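Local structure of importin-95 (Chaetomium thermophilum, 4XRI) at residues 87-92 against 129-134. The protein is a karyopherin of the importin beta family, a flexible HEAT-repeat receptor that carries proteins into the nucleus and probably binds a small GTPase. The protein carries 2 engineered substitutions. Numbering follows the deposited sequence.
Sequences AKWLNQ and AIELPR
The last turn of the helix ending at Asn-91 comes beside the C-terminal end of the helix that holds Ile-130, the backbones closest at Leu-90 and Ile-130, whose CA atoms lie 8.0 Å apart. Ile-130 wedges between Trp-89 and Leu-90: its CD1 rests on Trp-89 CB at 3.8 Å, while its CG2 meets Leu-90 CD2 at 3.7 Å, the two side chains passing in opposite directions, and also nears Trp-89 CD1. Trp-89, its CG swung opposite the backbone N (chi1 173°), carries its indole across to Glu-131, and NE1 donates a fairly straight hydrogen bond to Glu-131 OE2 (3.2 Å, 159° at the hydrogen). The acceptor sits almost in the indole plane, but the N-H reaches the carboxylate on its anti side and from 33° out of its plane. In the all-helical HEAT-repeat superhelix of importin beta, the contact joins helices 79-91 and 114-131, with Arg-98 and Val-101 of the intervening helix 95-108 touching the Trp-89 side chain. From that same helix Lys-102 forms a salt bridge with Glu-131 OE1, so both carboxylate oxygens of this buried residue are engaged, which probably favours its charged form. Phe-74 meets the Trp-89 ring obliquely and also touches Ile-130. The extended side chain of the exposed Arg-134 brings NE to 3.7 Å from Leu-90 CD1, a van der Waals approach.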
ATOM      1  N   ALA A  87     -26.775 -18.443   0.429  1.00 51.56           N
ATOM      2  CA  ALA A  87     -27.473 -19.596  -0.128  1.00 52.34           C
ATOM      3  C   ALA A  87     -28.156 -20.384   0.984  1.00 53.51           C
ATOM      4  O   ALA A  87     -29.210 -20.992   0.774  1.00 54.96           O
ATOM      5  CB  ALA A  87     -26.512 -20.484  -0.892  1.00 44.46           C
ATOM      6  N   LYS A  88     -27.550 -20.365   2.169  1.00 55.60           N
ATOM      7  CA  LYS A  88     -28.113 -21.043   3.330  1.00 61.89           C
ATOM      8  C   LYS A  88     -29.428 -20.395   3.756  1.00 51.68           C
ATOM      9  O   LYS A  88     -30.363 -21.087   4.162  1.00 44.09           O
ATOM     10  CB  LYS A  88     -27.124 -21.043   4.499  1.00 68.47           C
ATOM     11  CG  LYS A  88     -25.837 -21.814   4.233  1.00 74.37           C
ATOM     12  CD  LYS A  88     -24.989 -21.935   5.493  1.00 74.62           C
ATOM     13  CE  LYS A  88     -25.687 -22.777   6.553  1.00 73.58           C
ATOM     14  NZ  LYS A  88     -24.877 -22.893   7.798  1.00 70.93           N
ATOM     15  N   TRP A  89     -29.504 -19.071   3.658  1.00 52.17           N
ATOM     16  CA  TRP A  89     -30.739 -18.369   3.989  1.00 55.64           C
ATOM     17  C   TRP A  89     -31.820 -18.681   2.964  1.00 59.10           C
ATOM     18  O   TRP A  89     -32.978 -18.917   3.312  1.00 54.30           O
ATOM     19  CB  TRP A  89     -30.523 -16.857   4.063  1.00 49.79           C
ATOM     20  CG  TRP A  89     -31.808 -16.093   4.232  1.00 54.26           C
ATOM     21  CD1 TRP A  89     -32.584 -15.561   3.242  1.00 52.34           C
ATOM     22  CD2 TRP A  89     -32.469 -15.787   5.465  1.00 48.51           C
ATOM     23  NE1 TRP A  89     -33.683 -14.939   3.782  1.00 46.94           N
ATOM     24  CE2 TRP A  89     -33.635 -15.061   5.147  1.00 44.83           C
ATOM     25  CE3 TRP A  89     -32.185 -16.053   6.809  1.00 46.78           C
ATOM     26  CZ2 TRP A  89     -34.519 -14.601   6.120  1.00 40.07           C
ATOM     27  CZ3 TRP A  89     -33.061 -15.592   7.775  1.00 44.71           C
ATOM     28  CH2 TRP A  89     -34.215 -14.875   7.426  1.00 40.74           C
ATOM     29  N   LEU A  90     -31.428 -18.680   1.696  1.00 52.57           N
ATOM     30  CA  LEU A  90     -32.363 -18.898   0.602  1.00 57.26           C
ATOM     31  C   LEU A  90     -32.888 -20.331   0.530  1.00 60.66           C
ATOM     32  O   LEU A  90     -34.091 -20.545   0.376  1.00 55.23           O
ATOM     33  CB  LEU A  90     -31.708 -18.527  -0.732  1.00 57.95           C
ATOM     34  CG  LEU A  90     -31.614 -17.037  -1.071  1.00 55.56           C
ATOM     35  CD1 LEU A  90     -30.936 -16.836  -2.422  1.00 58.71           C
ATOM     36  CD2 LEU A  90     -32.996 -16.402  -1.062  1.00 47.03           C
ATOM     37  N   ASN A  91     -31.995 -21.311   0.646  1.00 54.15           N
ATOM     38  CA  ASN A  91     -32.357 -22.687   0.315  1.00 65.04           C
ATOM     39  C   ASN A  91     -32.296 -23.705   1.452  1.00 64.12           C
ATOM     40  O   ASN A  91     -32.649 -24.869   1.257  1.00 68.80           O
ATOM     41  CB  ASN A  91     -31.467 -23.181  -0.825  1.00 69.40           C
ATOM     42  CG  ASN A  91     -31.782 -22.504  -2.143  1.00 72.47           C
ATOM     43  OD1 ASN A  91     -32.947 -22.312  -2.493  1.00 70.40           O
ATOM     44  ND2 ASN A  91     -30.742 -22.128  -2.877  1.00 75.71           N
ATOM     45  N   GLN A  92     -31.855 -23.287   2.632  1.00 62.40           N
ATOM     46  CA  GLN A  92     -31.764 -24.221   3.749  1.00 64.12           C
ATOM     47  C   GLN A  92     -32.653 -23.806   4.914  1.00 65.66           C
ATOM     48  O   GLN A  92     -32.502 -24.289   6.037  1.00 69.73           O
ATOM     49  CB  GLN A  92     -30.312 -24.364   4.201  1.00 64.93           C
ATOM     50  CG  GLN A  92     -29.434 -25.025   3.151  1.00 72.19           C
ATOM     51  CD  GLN A  92     -27.988 -25.144   3.576  1.00 78.60           C
ATOM     52  OE1 GLN A  92     -27.077 -24.829   2.808  1.00 78.42           O
ATOM     53  NE2 GLN A  92     -27.765 -25.610   4.800  1.00 82.76           N
ATOM     54  N   ALA A 129     -30.146  -7.588   1.992  1.00 41.25           N
ATOM     55  CA  ALA A 129     -29.148  -7.736   0.937  1.00 40.94           C
ATOM     56  C   ALA A 129     -29.419  -8.986   0.108  1.00 41.99           C
ATOM     57  O   ALA A 129     -29.057  -9.063  -1.067  1.00 43.33           O
ATOM     58  CB  ALA A 129     -27.753  -7.785   1.530  1.00 39.23           C
ATOM     59  N   ILE A 130     -30.076  -9.959   0.730  1.00 38.91           N
ATOM     60  CA  ILE A 130     -30.443 -11.194   0.054  1.00 42.20           C
ATOM     61  C   ILE A 130     -31.813 -11.098  -0.614  1.00 42.75           C
ATOM     62  O   ILE A 130     -31.983 -11.501  -1.767  1.00 40.15           O
ATOM     63  CB  ILE A 130     -30.452 -12.383   1.037  1.00 45.55           C
ATOM     64  CG1 ILE A 130     -29.075 -12.561   1.675  1.00 48.07           C
ATOM     65  CG2 ILE A 130     -30.894 -13.659   0.327  1.00 41.57           C
ATOM     66  CD1 ILE A 130     -29.071 -13.538   2.831  1.00 50.76           C
ATOM     67  N   GLU A 131     -32.786 -10.550   0.107  1.00 37.52           N
ATOM     68  CA  GLU A 131     -34.180 -10.655  -0.315  1.00 39.68           C
ATOM     69  C   GLU A 131     -34.682  -9.529  -1.220  1.00 37.05           C
ATOM     70  O   GLU A 131     -35.510  -9.765  -2.102  1.00 38.09           O
ATOM     71  CB  GLU A 131     -35.082 -10.741   0.913  1.00 36.48           C
ATOM     72  CG  GLU A 131     -34.944 -12.037   1.680  1.00 43.32           C
ATOM     73  CD  GLU A 131     -36.214 -12.407   2.421  1.00 47.82           C
ATOM     74  OE1 GLU A 131     -37.070 -11.518   2.612  1.00 44.86           O
ATOM     75  OE2 GLU A 131     -36.363 -13.591   2.798  1.00 47.28           O
ATOM     76  N   LEU A 132     -34.193  -8.313  -1.010  1.00 36.50           N
ATOM     77  CA  LEU A 132     -34.663  -7.168  -1.793  1.00 42.66           C
ATOM     78  C   LEU A 132     -34.364  -7.258  -3.303  1.00 41.34           C
ATOM     79  O   LEU A 132     -35.215  -6.897  -4.120  1.00 41.09           O
ATOM     80  CB  LEU A 132     -34.080  -5.872  -1.232  1.00 35.42           C
ATOM     81  CG  LEU A 132     -34.675  -5.436   0.105  1.00 39.28           C
ATOM     82  CD1 LEU A 132     -34.098  -4.101   0.549  1.00 36.00           C
ATOM     83  CD2 LEU A 132     -36.189  -5.349   0.008  1.00 40.12           C
ATOM     84  N   PRO A 133     -33.159  -7.733  -3.689  1.00 43.58           N
ATOM     85  CA  PRO A 133     -32.954  -7.907  -5.133  1.00 41.68           C
ATOM     86  C   PRO A 133     -33.915  -8.919  -5.763  1.00 42.20           C
ATOM     87  O   PRO A 133     -34.247  -8.800  -6.943  1.00 44.93           O
ATOM     88  CB  PRO A 133     -31.507  -8.407  -5.222  1.00 42.30           C
ATOM     89  CG  PRO A 133     -30.854  -7.874  -4.010  1.00 44.14           C
ATOM     90  CD  PRO A 133     -31.901  -7.917  -2.943  1.00 38.94           C
ATOM     91  N   ARG A 134     -34.357  -9.896  -4.980  1.00 40.32           N
ATOM     92  CA  ARG A 134     -35.299 -10.901  -5.464  1.00 43.43           C
ATOM     93  C   ARG A 134     -36.738 -10.530  -5.118  1.00 38.82           C
ATOM     94  O   ARG A 134     -37.663 -11.300  -5.376  1.00 40.07           O
ATOM     95  CB  ARG A 134     -34.960 -12.274  -4.883  1.00 41.17           C
ATOM     96  CG  ARG A 134     -33.654 -12.854  -5.394  1.00 46.02           C
ATOM     97  CD  ARG A 134     -33.343 -14.181  -4.729  1.00 52.69           C
ATOM     98  NE  ARG A 134     -32.175 -14.824  -5.323  1.00 52.11           N
ATOM     99  CZ  ARG A 134     -32.223 -15.628  -6.380  1.00 56.74           C
ATOM    100  NH1 ARG A 134     -33.386 -15.894  -6.957  1.00 55.18           N
ATOM    101  NH2 ARG A 134     -31.109 -16.167  -6.857  1.00 55.88           N
TER